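Local coordinates for endo-beta-1,4-glucanase (PDB 2JEN), which hydrolyses internal beta-1,4-glucosidic bonds of xyloglucan and cellulose-type glucans, as a family 12 glycoside hydrolase probably acting on plant cell wall polysaccharide, at residues A[34-39]-A[47-52]; A[91-96]-A[235-240]; A[100-105]-A[144-149]; A[136-141]-A[154-159]. The protein carries 1 engineered substitution. All blocks are in the same frame, centred on the assembly; numbering follows the deposited sequence. Where two conformers were deposited one is given.

Contact 1 of 4, residues A[34-39]-A[47-52]; sequences NPSDKL and YIFNNV. With XYS (alpha-D-xylopyranose), chain B; GLC (alpha-D-glucopyranose), chain C; SO4 (sulfate ion), chain G.
K38, paired with F49 across the hairpin, runs alongside Y47 and shows how one lysine can pack on a ring and still bind an anion. Its CB lies near I48 O, CG reaches Y47 CD2 and F49 CD1, and CD sits over one face of the Y47 ring, a CH-pi contact 4.1 Å from the centroid. CE follows at 3.6 Å from Y47 CE2, and NZ ends on a water and on O4 of a sulfate, 3.0 Å away, an ion probably from the crystallisation liquor and shared with Q57 of the second subunit. Torsions near 180° beyond CG keep the chain straight enough to span the ring. With an alanine in place of K38, that face of Y47 would probably lose its cover and the sulfate a charged donor. L39 and I48 exchange two backbone hydrogen bonds. N50 N donates to D37 O, while N50 ND2 reaches N34 O at 3.0 Å from above the carbonyl plane; Q63 holds N50 OD1. S36 OG is hydrogen-bonded to xylose O4 at 2.8 Å, as is V52 N. A type II turn from N34 to D37 and residues 50-52 thus flank the beta hairpin, with S36, N50, N51 and V52 lining the glycan pocket.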
# COMPACT_ATOMS: atom_id res chain seq x y z
N ASN A 34 10.70 -1.91 5.54
CA ASN A 34 11.41 -3.00 4.89
C ASN A 34 12.19 -3.83 5.90
O ASN A 34 12.55 -3.37 6.99
CB ASN A 34 12.36 -2.50 3.78
CG ASN A 34 11.64 -1.91 2.58
OD1 ASN A 34 11.71 -0.73 2.39
ND2 ASN A 34 10.93 -2.68 1.83
N PRO A 35 12.50 -5.09 5.52
CA PRO A 35 13.23 -5.96 6.42
C PRO A 35 14.55 -5.33 6.85
O PRO A 35 15.30 -4.82 6.02
CB PRO A 35 13.47 -7.22 5.59
CG PRO A 35 12.29 -7.24 4.62
CD PRO A 35 12.11 -5.78 4.28
N SER A 36 14.85 -5.43 8.14
CA SER A 36 16.12 -4.99 8.73
C SER A 36 16.34 -3.49 8.69
O SER A 36 17.43 -3.02 9.00
CB SER A 36 17.30 -5.73 8.11
OG SER A 36 17.19 -7.11 8.34
N ASP A 37 15.30 -2.71 8.38
CA ASP A 37 15.42 -1.25 8.52
C ASP A 37 15.76 -0.86 9.95
O ASP A 37 15.39 -1.54 10.91
CB ASP A 37 14.16 -0.54 8.05
CG ASP A 37 13.95 -0.59 6.53
OD1 ASP A 37 14.84 -1.05 5.79
OD2 ASP A 37 12.88 -0.09 6.08
N LYS A 38 16.44 0.29 10.09
CA LYS A 38 16.89 0.78 11.38
C LYS A 38 16.56 2.25 11.52
O LYS A 38 16.88 3.05 10.62
CB LYS A 38 18.39 0.58 11.55
CG LYS A 38 18.82 -0.88 11.52
CD LYS A 38 20.32 -1.11 11.61
CE LYS A 38 20.64 -2.59 11.65
NZ LYS A 38 22.08 -2.86 11.69
N LEU A 39 15.94 2.61 12.64
CA LEU A 39 15.73 3.98 13.02
C LEU A 39 16.54 4.28 14.27
O LEU A 39 16.19 3.90 15.40
CB LEU A 39 14.25 4.32 13.27
CG LEU A 39 13.34 4.22 12.05
CD1 LEU A 39 11.87 4.39 12.42
CD2 LEU A 39 13.73 5.25 10.97
N TYR A 47 18.88 1.76 18.26
CA TYR A 47 18.02 1.82 17.06
C TYR A 47 16.86 0.91 17.20
O TYR A 47 16.94 -0.15 17.81
CB TYR A 47 18.79 1.49 15.76
CG TYR A 47 19.58 0.19 15.75
CD1 TYR A 47 20.88 0.14 16.22
CD2 TYR A 47 19.03 -0.98 15.22
CE1 TYR A 47 21.59 -1.05 16.16
CE2 TYR A 47 19.78 -2.16 15.15
CZ TYR A 47 21.04 -2.19 15.65
OH TYR A 47 21.79 -3.35 15.55
N ILE A 48 15.74 1.34 16.65
CA ILE A 48 14.60 0.47 16.43
C ILE A 48 14.95 -0.34 15.18
O ILE A 48 15.42 0.21 14.19
CB ILE A 48 13.26 1.25 16.25
CG1 ILE A 48 13.11 2.39 17.28
CG2 ILE A 48 12.11 0.29 16.32
CD1 ILE A 48 11.88 3.25 17.10
N PHE A 49 14.69 -1.62 15.25
CA PHE A 49 15.12 -2.57 14.24
C PHE A 49 13.95 -3.41 13.72
O PHE A 49 13.25 -4.07 14.50
CB PHE A 49 16.17 -3.50 14.89
CG PHE A 49 16.86 -4.47 13.96
CD1 PHE A 49 17.20 -4.14 12.66
CD2 PHE A 49 17.25 -5.70 14.44
CE1 PHE A 49 17.87 -5.05 11.84
CE2 PHE A 49 17.90 -6.60 13.61
CZ PHE A 49 18.21 -6.27 12.33
N ASN A 50 13.71 -3.35 12.41
CA ASN A 50 12.60 -4.06 11.78
C ASN A 50 13.04 -5.49 11.53
O ASN A 50 13.23 -5.95 10.39
CB ASN A 50 12.14 -3.35 10.51
CG ASN A 50 10.71 -3.67 10.17
OD1 ASN A 50 9.93 -4.03 11.07
ND2 ASN A 50 10.29 -3.43 8.95
N ASN A 51 13.21 -6.23 12.63
CA ASN A 51 13.79 -7.58 12.62
C ASN A 51 12.74 -8.61 12.27
O ASN A 51 11.79 -8.79 13.03
CB ASN A 51 14.39 -7.86 14.01
CG ASN A 51 15.01 -9.21 14.15
OD1 ASN A 51 14.77 -10.09 13.38
ND2 ASN A 51 15.83 -9.35 15.18
N VAL A 52 12.89 -9.24 11.10
CA VAL A 52 11.96 -10.21 10.59
C VAL A 52 12.64 -11.56 10.37
O VAL A 52 12.41 -12.24 9.37
CB VAL A 52 11.24 -9.70 9.32
CG1 VAL A 52 10.40 -8.47 9.67
CG2 VAL A 52 12.20 -9.35 8.17
C1 XYS B . 18.47 -11.55 10.17
C2 XYS B . 17.79 -11.59 8.81
C3 XYS B . 16.97 -10.32 8.55
C4 XYS B . 16.16 -10.00 9.81
C5 XYS B . 16.97 -9.98 11.11
O2 XYS B . 18.80 -11.71 7.80
O3 XYS B . 16.09 -10.38 7.41
O4 XYS B . 15.43 -8.82 9.63
O5 XYS B . 17.64 -11.19 11.23
C1 GLC C . 17.16 -14.11 16.97
C2 GLC C . 17.69 -12.80 16.40
C3 GLC C . 17.98 -12.94 14.93
C4 GLC C . 18.94 -14.12 14.74
C5 GLC C . 18.31 -15.39 15.34
C6 GLC C . 19.33 -16.53 15.27
O2 GLC C . 16.82 -11.70 16.64
O3 GLC C . 18.46 -11.68 14.43
O4 GLC C . 19.20 -14.37 13.39
O5 GLC C . 18.08 -15.17 16.72
O6 GLC C . 18.94 -17.50 14.32
S SO4 G . 22.82 -2.09 7.98
O1 SO4 G . 21.57 -2.26 7.26
O2 SO4 G . 23.69 -3.27 7.96
O3 SO4 G . 23.44 -1.13 7.04
O4 SO4 G . 22.84 -1.36 9.24
O HOH W 1 21.78 -5.42 12.97

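Contact 2 of 4, residues A[91-96]-A[235-240]; sequences SIVSGW and VSSVEF
V93 and E239 face each other as a non-hydrogen-bonded antiparallel pair, flanked by hydrogen-bonded pairs, and so illustrate how a regular ladder can present a polar group. The backbone bonds come first: I92 and F240 exchange two, I92 N reaching F240 O at 2.8 Å, and S94 and V238 exchange two more. W96 N continues the ladder to S236 O at 3.0 Å. On the other edge of the strand S236 and S237 both face W139, a classic beta bulge. A side chain on G95 would strike S236 O, and its backbone angles also favour glycine. CA-H...O contacts from E239 and S237 to I92 O and S94 O alternate with the stronger bonds.

Among side chains, CG2 of V93 lies alongside the E239 carboxylate, 3.9 Å from CD. The glutamate chain is extended past CG (chi2 -175°), which carries its carboxylate along the valine. One water donates to both E239 OE1 and S91 OG, each at 2.8 Å, while OE2 is hydrogen-bonded to H97 and S91 OG also to Y89 O. In the conformer given, one of two, S237 OG lies 2.9 Å from W96 O and 3.0 Å from E239 OE2, so its single proton has two possible acceptors. Apolar contact is slight.

In the sheet, strand 91-95 has strand 46-49 on its other edge and strand 234-244 has strand 131-141. I92, V238 and F240 turn to the opposing sheet, packing on strands 247-260 and 118-128, whereas E239 shares its face with W139.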
# COMPACT_ATOMS: atom_id res chain seq x y z
N SER A 91 12.11 -4.58 17.58
CA SER A 91 12.81 -4.37 18.82
C SER A 91 13.61 -3.10 18.79
O SER A 91 13.88 -2.52 17.73
CB SER A 91 13.73 -5.56 19.08
OG SER A 91 14.46 -5.89 17.91
N ILE A 92 13.99 -2.64 20.00
CA ILE A 92 15.05 -1.66 20.18
C ILE A 92 16.32 -2.40 20.56
O ILE A 92 16.29 -3.24 21.44
CB ILE A 92 14.71 -0.63 21.26
CG1 ILE A 92 13.38 0.05 20.96
CG2 ILE A 92 15.85 0.37 21.41
CD1 ILE A 92 12.82 0.89 22.16
N VAL A 93 17.43 -2.02 19.93
CA VAL A 93 18.76 -2.61 20.17
C VAL A 93 19.61 -1.56 20.83
O VAL A 93 19.78 -0.47 20.30
CB VAL A 93 19.42 -3.10 18.86
CG1 VAL A 93 20.86 -3.57 19.06
CG2 VAL A 93 18.57 -4.19 18.23
N SER A 94 20.29 -1.94 21.92
CA SER A 94 21.51 -1.29 22.41
C SER A 94 22.67 -2.24 22.39
O SER A 94 22.54 -3.33 22.92
CB SER A 94 21.26 -0.79 23.83
OG SER A 94 22.34 0.05 24.21
N GLY A 95 23.78 -1.85 21.80
CA GLY A 95 24.94 -2.70 21.69
C GLY A 95 25.06 -3.35 20.36
O GLY A 95 24.93 -2.70 19.31
N TRP A 96 25.34 -4.64 20.39
CA TRP A 96 25.61 -5.44 19.20
C TRP A 96 24.34 -6.16 18.69
O TRP A 96 23.49 -6.56 19.47
CB TRP A 96 26.71 -6.46 19.55
CG TRP A 96 26.97 -7.55 18.57
CD1 TRP A 96 27.94 -7.59 17.63
CD2 TRP A 96 26.31 -8.83 18.52
NE1 TRP A 96 27.91 -8.77 16.95
CE2 TRP A 96 26.91 -9.56 17.47
CE3 TRP A 96 25.24 -9.40 19.21
CZ2 TRP A 96 26.52 -10.85 17.14
CZ3 TRP A 96 24.81 -10.66 18.86
CH2 TRP A 96 25.45 -11.38 17.84
N VAL A 235 28.57 -9.10 28.35
CA VAL A 235 27.28 -8.69 27.83
C VAL A 235 27.51 -7.82 26.59
O VAL A 235 28.23 -6.82 26.64
CB VAL A 235 26.43 -7.97 28.88
CG1 VAL A 235 25.09 -7.51 28.29
CG2 VAL A 235 26.26 -8.81 30.17
N SER A 236 26.93 -8.24 25.47
CA SER A 236 27.13 -7.61 24.18
C SER A 236 25.98 -6.68 23.77
O SER A 236 26.19 -5.77 22.99
CB SER A 236 27.28 -8.66 23.10
OG SER A 236 28.30 -9.57 23.44
N SER A 237 24.79 -6.94 24.29
CA SER A 237 23.56 -6.30 23.81
C SER A 237 22.50 -6.37 24.87
O SER A 237 22.39 -7.40 25.54
CB SER A 237 23.12 -7.10 22.55
OG SER A 237 21.93 -6.64 21.97
N VAL A 238 21.65 -5.33 24.95
CA VAL A 238 20.35 -5.40 25.60
C VAL A 238 19.35 -4.89 24.58
O VAL A 238 19.48 -3.77 24.08
CB VAL A 238 20.27 -4.58 26.89
CG1 VAL A 238 18.87 -4.53 27.44
CG2 VAL A 238 21.27 -5.15 27.93
N GLU A 239 18.40 -5.75 24.27
CA GLU A 239 17.35 -5.46 23.30
C GLU A 239 16.00 -5.59 23.98
O GLU A 239 15.87 -6.36 24.95
CB GLU A 239 17.42 -6.43 22.11
CG GLU A 239 18.80 -6.63 21.58
CD GLU A 239 18.92 -7.47 20.34
OE1 GLU A 239 17.91 -7.99 19.83
OE2 GLU A 239 20.08 -7.62 19.88
N PHE A 240 14.99 -4.89 23.50
CA PHE A 240 13.63 -5.06 24.00
C PHE A 240 12.70 -5.07 22.80
O PHE A 240 12.77 -4.18 21.96
CB PHE A 240 13.21 -3.94 24.93
CG PHE A 240 11.79 -4.07 25.42
CD1 PHE A 240 10.77 -3.39 24.79
CD2 PHE A 240 11.47 -4.91 26.47
CE1 PHE A 240 9.46 -3.55 25.21
CE2 PHE A 240 10.18 -5.08 26.88
CZ PHE A 240 9.17 -4.39 26.27
O HOH W 2 16.67 -7.47 17.33

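Contact 3 of 4, residues A[100-105]-A[144-149]; sequences EGYTAG and NKASWD. With BGC (beta-D-glucopyranose), chain D.
Y102 brings its hydroxyl end onto the backbone of 144-146 and against the methyl of A146, CB of the alanine lying 3.4 Å from Y102 OH. The case shows how two irregular loops can be joined with no strand pairing at all. A146 N donates to Y102 OH at 2.9 Å in a nearly straight bond (163°), so the phenol oxygen is used as an acceptor. With CG of the tyrosine anti to its carbonyl carbon (chi1 -51°), the ring extends across to the other loop. A second backbone link is longer: G101 N to A146 O at 3.3 Å, bent to 135° though in the carbonyl plane. A water donates to A146 O at 2.8 Å. The E100 chain bends at chi2, bringing its carboxylate toward S147 OG, but the separation in this conformer, one of two deposited, is too short to be trusted. Nearby, W148 touches the glucose of chain D, its CE3 3.8 Å from C4. Both chain segments are therefore held chiefly through A146, whose N and O are each engaged. With a glutamate and a water at its margin, the contact implies a polar junction of loops at the surface, A146 buried at its middle, beside a sugar-binding tryptophan.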
# COMPACT_ATOMS: atom_id res chain seq x y z
N GLU A 100 29.15 -5.22 12.98
CA GLU A 100 30.57 -5.02 13.27
C GLU A 100 30.66 -4.04 14.42
O GLU A 100 30.81 -2.82 14.24
CB GLU A 100 31.38 -4.56 12.06
CG GLU A 100 32.89 -4.27 12.33
CD GLU A 100 33.61 -5.28 13.26
OE1 GLU A 100 33.67 -6.48 12.94
OE2 GLU A 100 34.17 -4.85 14.31
N GLY A 101 30.59 -4.56 15.62
CA GLY A 101 30.66 -3.74 16.79
C GLY A 101 29.33 -3.42 17.44
O GLY A 101 28.35 -4.13 17.28
N TYR A 102 29.35 -2.37 18.24
CA TYR A 102 28.37 -2.06 19.25
C TYR A 102 27.94 -0.61 19.06
O TYR A 102 28.79 0.26 18.78
CB TYR A 102 28.98 -2.19 20.66
CG TYR A 102 29.71 -3.52 20.89
CD1 TYR A 102 30.98 -3.73 20.43
CD2 TYR A 102 29.10 -4.58 21.58
CE1 TYR A 102 31.64 -4.93 20.64
CE2 TYR A 102 29.75 -5.78 21.79
CZ TYR A 102 31.02 -5.96 21.33
OH TYR A 102 31.73 -7.15 21.53
N THR A 103 26.68 -0.29 19.33
CA THR A 103 26.23 1.10 19.19
C THR A 103 27.04 2.04 20.08
O THR A 103 27.45 1.71 21.20
CB THR A 103 24.73 1.27 19.46
OG1 THR A 103 24.42 0.80 20.77
CG2 THR A 103 23.83 0.53 18.42
N ALA A 104 27.29 3.20 19.52
CA ALA A 104 28.08 4.22 20.20
C ALA A 104 27.46 4.61 21.51
O ALA A 104 26.28 4.93 21.59
CB ALA A 104 28.18 5.45 19.25
N GLY A 105 28.27 4.64 22.58
CA GLY A 105 27.78 5.09 23.86
C GLY A 105 26.89 4.13 24.60
O GLY A 105 26.33 4.47 25.61
N ASN A 144 35.08 -9.68 23.41
CA ASN A 144 34.71 -8.27 23.51
C ASN A 144 34.88 -7.55 22.17
O ASN A 144 34.81 -6.31 22.12
CB ASN A 144 35.49 -7.55 24.60
CG ASN A 144 36.96 -7.45 24.31
OD1 ASN A 144 37.48 -8.11 23.41
ND2 ASN A 144 37.66 -6.63 25.12
N LYS A 145 35.03 -8.31 21.10
CA LYS A 145 35.07 -7.74 19.75
C LYS A 145 34.10 -8.50 18.84
O LYS A 145 34.45 -9.02 17.79
CB LYS A 145 36.50 -7.81 19.21
CG LYS A 145 37.49 -6.94 19.99
CD LYS A 145 37.19 -5.44 19.85
CE LYS A 145 38.34 -4.55 20.39
NZ LYS A 145 38.21 -4.16 21.82
N ALA A 146 32.85 -8.56 19.27
CA ALA A 146 31.80 -9.22 18.49
C ALA A 146 31.61 -8.52 17.16
O ALA A 146 31.56 -7.30 17.08
CB ALA A 146 30.51 -9.31 19.27
N SER A 147 31.54 -9.32 16.11
CA SER A 147 31.39 -8.84 14.75
C SER A 147 30.15 -9.44 14.09
O SER A 147 29.30 -10.04 14.74
CB SER A 147 32.65 -9.20 13.98
OG SER A 147 32.64 -8.55 12.72
N TRP A 148 30.02 -9.24 12.79
CA TRP A 148 28.77 -9.54 12.11
C TRP A 148 28.47 -11.03 12.05
O TRP A 148 27.33 -11.42 11.83
CB TRP A 148 28.77 -8.95 10.69
CG TRP A 148 29.80 -9.53 9.83
CD1 TRP A 148 31.08 -9.10 9.69
CD2 TRP A 148 29.67 -10.68 8.99
NE1 TRP A 148 31.76 -9.90 8.80
CE2 TRP A 148 30.92 -10.89 8.37
CE3 TRP A 148 28.63 -11.56 8.72
CZ2 TRP A 148 31.14 -11.93 7.48
CZ3 TRP A 148 28.85 -12.59 7.82
CH2 TRP A 148 30.09 -12.77 7.23
N ASP A 149 29.50 -11.86 12.24
CA ASP A 149 29.35 -13.32 12.21
C ASP A 149 29.73 -13.97 13.53
O ASP A 149 30.02 -15.16 13.57
CB ASP A 149 30.19 -13.91 11.07
CG ASP A 149 31.64 -13.51 11.14
OD1 ASP A 149 32.05 -12.73 12.02
OD2 ASP A 149 32.42 -14.06 10.28
C2 BGC D . 24.30 -10.13 9.41
C3 BGC D . 24.77 -9.72 8.01
C4 BGC D . 25.25 -10.93 7.21
C5 BGC D . 24.18 -12.01 7.21
C6 BGC D . 24.59 -13.23 6.39
C1 BGC D . 23.33 -11.31 9.31
O2 BGC D . 23.71 -9.03 10.09
O3 BGC D . 25.83 -8.79 8.10
O4 BGC D . 25.57 -10.51 5.89
O5 BGC D . 23.90 -12.37 8.55
O6 BGC D . 25.39 -14.10 7.17
O HOH W 3 33.70 -5.58 17.59

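Contact 4 of 4, residues A[136-141]-A[154-159]; sequences YDIWLH and DAIMIW. Engineered in segment 154-159: A155 (natural residue Glu). With GLC (alpha-D-glucopyranose), chain E; GLC (alpha-D-glucopyranose), chain F.
Strands 136-141 and 154-159 run antiparallel at 163°, their axes 4.6 Å apart, and alternate sides of this ladder do quite different work. Y136 and I158, then I138 and I156, exchange paired backbone bonds, with I138 N to I156 O at 2.8 Å; at L140 and D154 the return bond is weak. On the mostly apolar side CD1 of I138 meets CD1 of I158 at 3.9 Å, and L140 CD1 meets I156 CD1; D154, at its end, is salt-bridged to K233. The other side carries D137, W139, M157 and A155, an engineered replacement of glutamate. CG of M157 approaches D137 OD1, a buried oxygen with no partner in the model. W139 CG lies anti to the carbonyl carbon (chi1 -68°), bringing the ring's outer edge to the A155 methyl, CZ3 3.6 Å from CB, and to the glucose of chain E, CH2 3.3 Å from O3. A leucine in place of W139 would probably open a gap beside the A155 methyl and take away the edge that borders the sugar. I138, I156 and I158 pack on helix 215-225. Strand 131-141 pairs next with 234-244, and strand 154-163 lies beside the parallel strand 195-204.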
# COMPACT_ATOMS: atom_id res chain seq x y z
N TYR A 136 12.80 -8.53 26.91
CA TYR A 136 14.19 -8.22 26.74
C TYR A 136 14.91 -9.43 26.18
O TYR A 136 14.59 -10.57 26.53
CB TYR A 136 14.87 -7.87 28.05
CG TYR A 136 14.54 -6.49 28.56
CD1 TYR A 136 15.25 -5.38 28.11
CD2 TYR A 136 13.49 -6.26 29.46
CE1 TYR A 136 14.94 -4.12 28.55
CE2 TYR A 136 13.17 -4.99 29.90
CZ TYR A 136 13.91 -3.90 29.46
OH TYR A 136 13.62 -2.62 29.91
N ASP A 137 15.90 -9.16 25.34
CA ASP A 137 16.83 -10.18 24.81
C ASP A 137 18.23 -9.66 25.01
O ASP A 137 18.58 -8.58 24.51
CB ASP A 137 16.55 -10.45 23.33
CG ASP A 137 17.01 -11.80 22.84
OD1 ASP A 137 17.10 -12.78 23.61
OD2 ASP A 137 17.22 -11.94 21.64
N ILE A 138 18.99 -10.35 25.86
CA ILE A 138 20.33 -9.95 26.24
C ILE A 138 21.30 -10.97 25.69
O ILE A 138 21.15 -12.17 25.94
CB ILE A 138 20.44 -9.86 27.77
CG1 ILE A 138 19.43 -8.86 28.37
CG2 ILE A 138 21.87 -9.54 28.22
CD1 ILE A 138 18.43 -9.42 29.30
N TRP A 139 22.27 -10.53 24.89
CA TRP A 139 23.22 -11.40 24.23
C TRP A 139 24.56 -11.34 24.92
O TRP A 139 25.02 -10.25 25.29
CB TRP A 139 23.40 -11.01 22.78
CG TRP A 139 22.23 -11.24 21.92
CD1 TRP A 139 21.43 -10.29 21.32
CD2 TRP A 139 21.72 -12.51 21.52
NE1 TRP A 139 20.46 -10.92 20.58
CE2 TRP A 139 20.62 -12.29 20.68
CE3 TRP A 139 22.10 -13.83 21.78
CZ2 TRP A 139 19.92 -13.31 20.11
CZ3 TRP A 139 21.40 -14.84 21.20
CH2 TRP A 139 20.33 -14.59 20.37
N LEU A 140 25.19 -12.51 25.07
CA LEU A 140 26.53 -12.60 25.64
C LEU A 140 27.44 -13.38 24.70
O LEU A 140 27.01 -14.24 23.94
CB LEU A 140 26.49 -13.28 27.02
CG LEU A 140 25.62 -12.59 28.07
CD1 LEU A 140 24.20 -13.11 28.14
CD2 LEU A 140 26.32 -12.66 29.45
N HIS A 141 28.73 -13.02 24.77
CA HIS A 141 29.80 -13.65 24.01
C HIS A 141 30.99 -13.89 24.92
O HIS A 141 31.11 -13.28 25.97
CB HIS A 141 30.27 -12.74 22.88
CG HIS A 141 29.31 -12.56 21.74
ND1 HIS A 141 28.30 -11.60 21.74
CD2 HIS A 141 29.27 -13.15 20.53
CE1 HIS A 141 27.67 -11.66 20.58
NE2 HIS A 141 28.24 -12.59 19.82
N ASP A 154 25.34 -17.18 24.81
CA ASP A 154 24.19 -17.22 25.68
C ASP A 154 23.24 -16.08 25.34
O ASP A 154 23.66 -15.01 24.91
CB ASP A 154 24.59 -17.01 27.15
CG ASP A 154 25.67 -17.96 27.65
OD1 ASP A 154 26.85 -17.68 27.43
OD2 ASP A 154 25.31 -19.01 28.25
N ALA A 155 21.97 -16.36 25.57
CA ALA A 155 20.89 -15.41 25.53
C ALA A 155 20.14 -15.44 26.84
O ALA A 155 19.84 -16.54 27.35
CB ALA A 155 19.92 -15.70 24.39
N ILE A 156 19.79 -14.26 27.36
CA ILE A 156 18.89 -14.14 28.49
C ILE A 156 17.66 -13.37 28.02
O ILE A 156 17.81 -12.32 27.41
CB ILE A 156 19.56 -13.41 29.65
CG1 ILE A 156 20.80 -14.15 30.10
CG2 ILE A 156 18.57 -13.16 30.77
CD1 ILE A 156 21.65 -13.29 31.11
N MET A 157 16.49 -13.92 28.25
CA MET A 157 15.25 -13.26 27.92
C MET A 157 14.48 -12.92 29.19
O MET A 157 14.42 -13.72 30.14
CB MET A 157 14.38 -14.15 27.06
CG MET A 157 15.05 -14.65 25.84
SD MET A 157 13.86 -15.28 24.66
CE MET A 157 13.26 -13.75 23.91
N ILE A 158 13.86 -11.76 29.22
CA ILE A 158 13.05 -11.31 30.34
C ILE A 158 11.73 -10.87 29.78
O ILE A 158 11.63 -9.78 29.19
CB ILE A 158 13.75 -10.22 31.18
CG1 ILE A 158 15.16 -10.64 31.60
CG2 ILE A 158 12.86 -9.85 32.38
CD1 ILE A 158 15.95 -9.60 32.31
N TRP A 159 10.71 -11.69 29.94
CA TRP A 159 9.41 -11.46 29.36
C TRP A 159 8.51 -10.69 30.32
O TRP A 159 8.17 -11.16 31.41
CB TRP A 159 8.67 -12.75 28.97
CG TRP A 159 9.35 -13.67 28.00
CD1 TRP A 159 10.68 -13.85 27.77
CD2 TRP A 159 8.67 -14.63 27.20
NE1 TRP A 159 10.87 -14.84 26.82
CE2 TRP A 159 9.64 -15.34 26.47
CE3 TRP A 159 7.33 -14.95 27.02
CZ2 TRP A 159 9.31 -16.36 25.58
CZ3 TRP A 159 7.01 -15.97 26.11
CH2 TRP A 159 8.01 -16.66 25.43
C1 GLC E . 15.58 -15.97 21.66
C2 GLC E . 16.40 -16.74 20.62
C3 GLC E . 17.19 -15.75 19.80
C4 GLC E . 16.21 -14.83 19.08
C5 GLC E . 15.41 -14.14 20.19
C6 GLC E . 14.48 -13.02 19.70
O1 GLC E . 14.86 -16.81 22.51
O2 GLC E . 17.35 -17.64 21.14
O3 GLC E . 18.05 -16.55 18.99
O4 GLC E . 16.91 -13.84 18.36
O5 GLC E . 14.70 -15.13 20.92
O6 GLC E . 13.60 -13.47 18.70
C1 GLC F . 10.42 -20.29 21.34
C2 GLC F . 10.55 -19.15 22.33
C3 GLC F . 11.30 -17.98 21.73
C4 GLC F . 12.59 -18.41 21.03
C5 GLC F . 12.30 -19.62 20.13
C6 GLC F . 13.59 -20.17 19.53
O2 GLC F . 9.26 -18.70 22.69
O3 GLC F . 11.62 -17.08 22.76
O4 GLC F . 13.15 -17.31 20.31
O5 GLC F . 11.72 -20.65 20.90
O6 GLC F . 13.26 -21.05 18.45

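Contacts 1, 2 and 4 belong to one sheet, in the order 38-41, 46-49, 91-95, 234-244, 131-141 and 154-163, consistent with the curved beta sandwich of family 12. Contact 1 comes first in sequence; contact 2 spans the chain segment holding contact 4, whose segments alternate with those of contact 3. Centres of contacts 2 and 4 are about 9 Å apart, those of 1 and 4 about 19 Å. Contact 3 joins loops that follow strands 91-95 and 131-141, its centre about 11 Å from that of contact 2, within whose span it also lies. The general lesson is that one sheet gathers segments near and far in sequence, contacts 1 and 4 and W148 of contact 3 bordering the bound glycan.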